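Local coordinates for protein Rna-directed RNA polymerase (Infectious pancreatic necrosis virus, PDB 3ZED) that catalyses RNA-templated RNA synthesis for a birnavirus, probably both as a free enzyme and covalently linked to the viral genome, at residues B[575-587]-B[616-628]. Sequence-based numbering, arbitrary orientation. Where two conformers were deposited one is given.
Sequences VPVLENERLIASA and IRLVGGWNNPLLE
Ile616 opens the contact by sending CD1 against the backbone of helix 580-587, 3.6 Å from Leu583 O, with Ser586 and Ala587 close beside it. Its CG1 stands anti to the backbone N (chi1 -158°), which carries the chain across to that helix. The Ser586 hydroxyl, touching the same methyl, is hydrogen-bonded to Glu661 OE2. One turn on, Val619 O accepts from Leu578 N at 2.8 Å, tying the end of strand 575-578 to the backbone of helix 616-621. Val619 CG2 touches both Leu578 CD2 and Leu583 CD1, the Leu578 and Val619 side chains lying side by side. Gly620, without a side chain, brings its CA to 4.1 Å from Val577 CB. Leu583 is the knob, set among Ile616, Gly620, Gly621 and Leu627, with CD1 3.8 Å from Gly621 N. The far end of the Trp622 indole reaches strand 575-578; Val577 CG1 meets CZ2 obliquely at 3.8 Å, while Val575 CG2 reaches the ring edge. A water in the ring plane accepts from Trp622 NE1 and donates to Pro576 O and Leu618 O, so it links the strand, the helix and the indole. Asn624 caps the next helix through OD1, which takes Leu627 N at 3.1 Å from above its carbonyl plane. Leu627 finally meets Leu583 tip to tip, CD2 to CD2 at 3.9 Å. The 580-587 and 616-621 segments run nearly antiparallel (159°), with one knob-into-hole contact completed by the following helix, and join the edge strand of a three-stranded antiparallel sheet within the birnavirus polymerase thumb domain.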
loop_
_atom_site.group_PDB
_atom_site.type_symbol
_atom_site.label_atom_id
_atom_site.label_comp_id
_atom_site.label_asym_id
_atom_site.label_seq_id
_atom_site.Cartn_x
_atom_site.Cartn_y
_atom_site.Cartn_z
ATOM N N VAL B 575 -6.185 -25.100 -2.899
ATOM C CA VAL B 575 -7.086 -23.961 -2.702
ATOM C C VAL B 575 -6.562 -23.135 -1.508
ATOM O O VAL B 575 -5.907 -23.708 -0.634
ATOM C CB VAL B 575 -8.562 -24.401 -2.519
ATOM C CG1 VAL B 575 -9.081 -25.101 -3.770
ATOM C CG2 VAL B 575 -8.739 -25.292 -1.282
ATOM N N PRO B 576 -6.818 -21.812 -1.429
ATOM C CA PRO B 576 -6.317 -21.071 -0.274
ATOM C C PRO B 576 -7.215 -21.181 0.956
ATOM O O PRO B 576 -8.441 -21.272 0.861
ATOM C CB PRO B 576 -6.294 -19.630 -0.771
ATOM C CG PRO B 576 -7.429 -19.556 -1.750
ATOM C CD PRO B 576 -7.538 -20.923 -2.372
ATOM N N VAL B 577 -6.578 -21.115 2.114
ATOM C CA VAL B 577 -7.216 -20.979 3.410
ATOM C C VAL B 577 -6.420 -19.897 4.147
ATOM O O VAL B 577 -5.160 -19.877 4.104
ATOM C CB VAL B 577 -7.408 -22.274 4.260
ATOM C CG1 VAL B 577 -8.335 -23.261 3.572
ATOM C CG2 VAL B 577 -6.081 -22.925 4.673
ATOM N N LEU B 578 -7.144 -18.987 4.796
ATOM C CA LEU B 578 -6.486 -17.915 5.534
ATOM C C LEU B 578 -5.549 -18.510 6.563
ATOM O O LEU B 578 -5.955 -19.466 7.235
ATOM C CB LEU B 578 -7.540 -17.016 6.219
ATOM C CG LEU B 578 -6.987 -15.746 6.861
ATOM C CD1 LEU B 578 -6.393 -14.791 5.793
ATOM C CD2 LEU B 578 -8.061 -15.048 7.631
ATOM N N GLU B 579 -4.302 -17.981 6.669
ATOM C CA GLU B 579 -3.324 -18.434 7.660
ATOM C C GLU B 579 -4.008 -18.517 9.025
ATOM O O GLU B 579 -4.732 -17.589 9.388
ATOM C CB GLU B 579 -2.116 -17.482 7.702
ATOM C CG GLU B 579 -0.803 -18.187 8.017
ATOM C CD GLU B 579 -0.266 -19.110 6.939
ATOM O OE1 GLU B 579 -0.685 -18.974 5.769
ATOM O OE2 GLU B 579 0.544 -20.002 7.267
ATOM N N ASN B 580 -3.848 -19.647 9.733
ATOM C CA ASN B 580 -4.504 -19.940 11.017
ATOM C C ASN B 580 -4.509 -18.778 12.043
ATOM O O ASN B 580 -5.581 -18.455 12.567
ATOM C CB ASN B 580 -3.936 -21.195 11.675
ATOM C CG ASN B 580 -4.677 -21.570 12.952
ATOM O OD1 ASN B 580 -5.883 -21.798 12.959
ATOM N ND2 ASN B 580 -4.004 -21.502 14.080
ATOM N N GLU B 581 -3.355 -18.164 12.320
ATOM C CA GLU B 581 -3.240 -17.070 13.304
ATOM C C GLU B 581 -4.132 -15.872 12.934
ATOM O O GLU B 581 -4.776 -15.301 13.808
ATOM C CB GLU B 581 -1.777 -16.629 13.434
ATOM C CG GLU B 581 -1.431 -15.989 14.770
ATOM C CD GLU B 581 0.050 -15.681 14.934
ATOM O OE1 GLU B 581 0.530 -14.697 14.321
ATOM O OE2 GLU B 581 0.737 -16.439 15.659
ATOM N N ARG B 582 -4.182 -15.516 11.654
ATOM C CA ARG B 582 -5.041 -14.442 11.138
ATOM C C ARG B 582 -6.526 -14.819 11.261
ATOM O O ARG B 582 -7.339 -13.985 11.650
ATOM C CB ARG B 582 -4.717 -14.156 9.659
ATOM C CG ARG B 582 -3.335 -13.594 9.458
ATOM C CD ARG B 582 -3.180 -13.165 8.018
ATOM N NE ARG B 582 -1.784 -12.839 7.746
ATOM C CZ ARG B 582 -1.381 -11.790 7.041
ATOM N NH1 ARG B 582 -2.271 -10.952 6.512
ATOM N NH2 ARG B 582 -0.086 -11.578 6.841
ATOM N N LEU B 583 -6.866 -16.081 10.936
ATOM C CA LEU B 583 -8.229 -16.600 11.028
ATOM C C LEU B 583 -8.739 -16.511 12.469
ATOM O O LEU B 583 -9.816 -15.966 12.699
ATOM C CB LEU B 583 -8.274 -18.062 10.526
ATOM C CG LEU B 583 -9.645 -18.746 10.418
ATOM C CD1 LEU B 583 -10.477 -18.160 9.257
ATOM C CD2 LEU B 583 -9.473 -20.244 10.201
ATOM N N ILE B 584 -7.950 -16.995 13.431
ATOM C CA ILE B 584 -8.281 -16.984 14.863
ATOM C C ILE B 584 -8.407 -15.539 15.382
ATOM O O ILE B 584 -9.407 -15.236 16.029
ATOM C CB ILE B 584 -7.260 -17.820 15.669
ATOM C CG1 ILE B 584 -7.272 -19.315 15.249
ATOM C CG2 ILE B 584 -7.399 -17.661 17.197
ATOM C CD1 ILE B 584 -8.553 -20.184 15.562
ATOM N N ALA B 585 -7.452 -14.651 15.061
ATOM C CA ALA B 585 -7.505 -13.254 15.517
ATOM C C ALA B 585 -8.786 -12.565 15.034
ATOM O O ALA B 585 -9.443 -11.875 15.810
ATOM C CB ALA B 585 -6.275 -12.486 15.032
ATOM N N SER B 586 -9.149 -12.799 13.775
ATOM C CA SER B 586 -10.346 -12.229 13.141
ATOM C C SER B 586 -11.651 -12.818 13.747
ATOM O O SER B 586 -12.616 -12.070 13.950
ATOM C CB SER B 586 -10.292 -12.434 11.634
ATOM O OG SER B 586 -11.332 -11.705 11.013
ATOM N N ALA B 587 -11.649 -14.118 14.112
ATOM C CA ALA B 587 -12.780 -14.767 14.791
ATOM C C ALA B 587 -12.943 -14.226 16.208
ATOM O O ALA B 587 -14.074 -14.020 16.651
ATOM C CB ALA B 587 -12.584 -16.284 14.841
ATOM N N ILE B 616 -15.939 -15.331 7.630
ATOM C CA ILE B 616 -14.961 -16.115 8.394
ATOM C C ILE B 616 -14.967 -17.607 7.884
ATOM O O ILE B 616 -13.901 -18.227 7.771
ATOM C CB ILE B 616 -15.097 -15.974 9.940
ATOM C CG1 ILE B 616 -13.783 -16.339 10.653
ATOM C CG2 ILE B 616 -16.266 -16.753 10.535
ATOM C CD1 ILE B 616 -12.662 -15.248 10.609
ATOM N N ARG B 617 -16.144 -18.121 7.494
ATOM C CA ARG B 617 -16.270 -19.467 6.930
ATOM C C ARG B 617 -15.615 -19.522 5.542
ATOM O O ARG B 617 -14.788 -20.398 5.310
ATOM C CB ARG B 617 -17.742 -19.886 6.845
ATOM C CG ARG B 617 -18.420 -20.079 8.195
ATOM C CD ARG B 617 -19.930 -20.225 8.043
ATOM N NE ARG B 617 -20.267 -21.522 7.465
ATOM C CZ ARG B 617 -21.441 -21.834 6.926
ATOM N NH1 ARG B 617 -22.409 -20.929 6.855
ATOM N NH2 ARG B 617 -21.653 -23.044 6.446
ATOM N N LEU B 618 -15.937 -18.555 4.659
ATOM C CA LEU B 618 -15.440 -18.453 3.284
ATOM C C LEU B 618 -13.926 -18.422 3.156
ATOM O O LEU B 618 -13.370 -19.074 2.266
ATOM C CB LEU B 618 -15.958 -17.169 2.625
ATOM C CG LEU B 618 -17.305 -17.164 1.984
ATOM C CD1 LEU B 618 -17.719 -15.746 1.699
ATOM C CD2 LEU B 618 -17.279 -17.915 0.697
ATOM N N VAL B 619 -13.273 -17.605 3.976
ATOM C CA VAL B 619 -11.832 -17.405 3.883
ATOM C C VAL B 619 -11.032 -18.587 4.421
ATOM O O VAL B 619 -9.837 -18.643 4.159
ATOM C CB VAL B 619 -11.376 -16.069 4.527
ATOM C CG1 VAL B 619 -11.943 -14.900 3.734
ATOM C CG2 VAL B 619 -11.751 -15.993 6.015
ATOM N N GLY B 620 -11.667 -19.518 5.118
ATOM C CA GLY B 620 -10.946 -20.692 5.603
ATOM C C GLY B 620 -11.499 -21.418 6.803
ATOM O O GLY B 620 -10.999 -22.490 7.158
ATOM N N GLY B 621 -12.501 -20.828 7.442
ATOM C CA GLY B 621 -13.138 -21.415 8.622
ATOM C C GLY B 621 -13.902 -22.662 8.252
ATOM O O GLY B 621 -14.032 -23.579 9.077
ATOM N N TRP B 622 -14.342 -22.741 6.962
ATOM C CA TRP B 622 -15.038 -23.915 6.448
ATOM C C TRP B 622 -14.228 -25.176 6.692
ATOM O O TRP B 622 -14.815 -26.229 6.816
ATOM C CB TRP B 622 -15.346 -23.782 4.932
ATOM C CG TRP B 622 -14.142 -23.657 4.039
ATOM C CD1 TRP B 622 -13.568 -22.503 3.608
ATOM C CD2 TRP B 622 -13.368 -24.727 3.469
ATOM N NE1 TRP B 622 -12.469 -22.779 2.832
ATOM C CE2 TRP B 622 -12.333 -24.137 2.712
ATOM C CE3 TRP B 622 -13.457 -26.129 3.511
ATOM C CZ2 TRP B 622 -11.392 -24.899 1.995
ATOM C CZ3 TRP B 622 -12.529 -26.884 2.798
ATOM C CH2 TRP B 622 -11.503 -26.271 2.066
ATOM N N ASN B 623 -12.877 -25.072 6.712
ATOM C CA ASN B 623 -11.985 -26.210 6.857
ATOM C C ASN B 623 -11.591 -26.457 8.320
ATOM O O ASN B 623 -10.785 -27.346 8.573
ATOM C CB ASN B 623 -10.736 -26.053 5.963
ATOM C CG ASN B 623 -10.120 -27.381 5.595
ATOM O OD1 ASN B 623 -10.812 -28.361 5.348
ATOM N ND2 ASN B 623 -8.807 -27.469 5.628
ATOM N N ASN B 624 -12.157 -25.704 9.275
ATOM C CA ASN B 624 -11.910 -25.904 10.710
ATOM C C ASN B 624 -13.225 -26.465 11.277
ATOM O O ASN B 624 -14.204 -25.712 11.331
ATOM C CB ASN B 624 -11.472 -24.610 11.384
ATOM C CG ASN B 624 -11.109 -24.782 12.831
ATOM O OD1 ASN B 624 -11.893 -25.246 13.661
ATOM N ND2 ASN B 624 -9.923 -24.354 13.180
ATOM N N PRO B 625 -13.315 -27.771 11.652
ATOM C CA PRO B 625 -14.623 -28.330 11.990
ATOM C C PRO B 625 -15.308 -27.676 13.178
ATOM O O PRO B 625 -16.511 -27.438 13.093
ATOM C CB PRO B 625 -14.358 -29.829 12.198
ATOM C CG PRO B 625 -12.881 -29.926 12.434
ATOM C CD PRO B 625 -12.285 -28.830 11.594
ATOM N N LEU B 626 -14.585 -27.358 14.242
ATOM C CA LEU B 626 -15.234 -26.687 15.363
ATOM C C LEU B 626 -15.691 -25.281 14.975
ATOM O O LEU B 626 -16.827 -24.900 15.256
ATOM C CB LEU B 626 -14.326 -26.628 16.598
ATOM C CG LEU B 626 -15.038 -26.279 17.925
ATOM C CD1 LEU B 626 -15.927 -27.421 18.398
ATOM C CD2 LEU B 626 -14.031 -25.854 18.999
ATOM N N LEU B 627 -14.822 -24.525 14.326
ATOM C CA LEU B 627 -15.120 -23.159 13.924
ATOM C C LEU B 627 -16.294 -23.111 12.941
ATOM O O LEU B 627 -17.174 -22.267 13.109
ATOM C CB LEU B 627 -13.868 -22.457 13.329
ATOM C CG LEU B 627 -14.019 -20.994 12.883
ATOM C CD1 LEU B 627 -14.478 -20.096 14.044
ATOM C CD2 LEU B 627 -12.714 -20.473 12.292
ATOM N N GLU B 628 -16.299 -24.020 11.943
ATOM C CA GLU B 628 -17.331 -24.115 10.929
ATOM C C GLU B 628 -18.678 -24.535 11.561
ATOM O O GLU B 628 -19.688 -23.959 11.201
ATOM C CB GLU B 628 -16.893 -25.089 9.801
ATOM C CG GLU B 628 -17.980 -25.506 8.816
ATOM C CD GLU B 628 -18.763 -24.413 8.111
ATOM O OE1 GLU B 628 -18.228 -23.299 7.928
ATOM O OE2 GLU B 628 -19.892 -24.705 7.668
HETATM O O HOH W 1 -11.166 -20.418 1.515
HETATM O O HOH W 2 -8.070 -23.654 11.169
#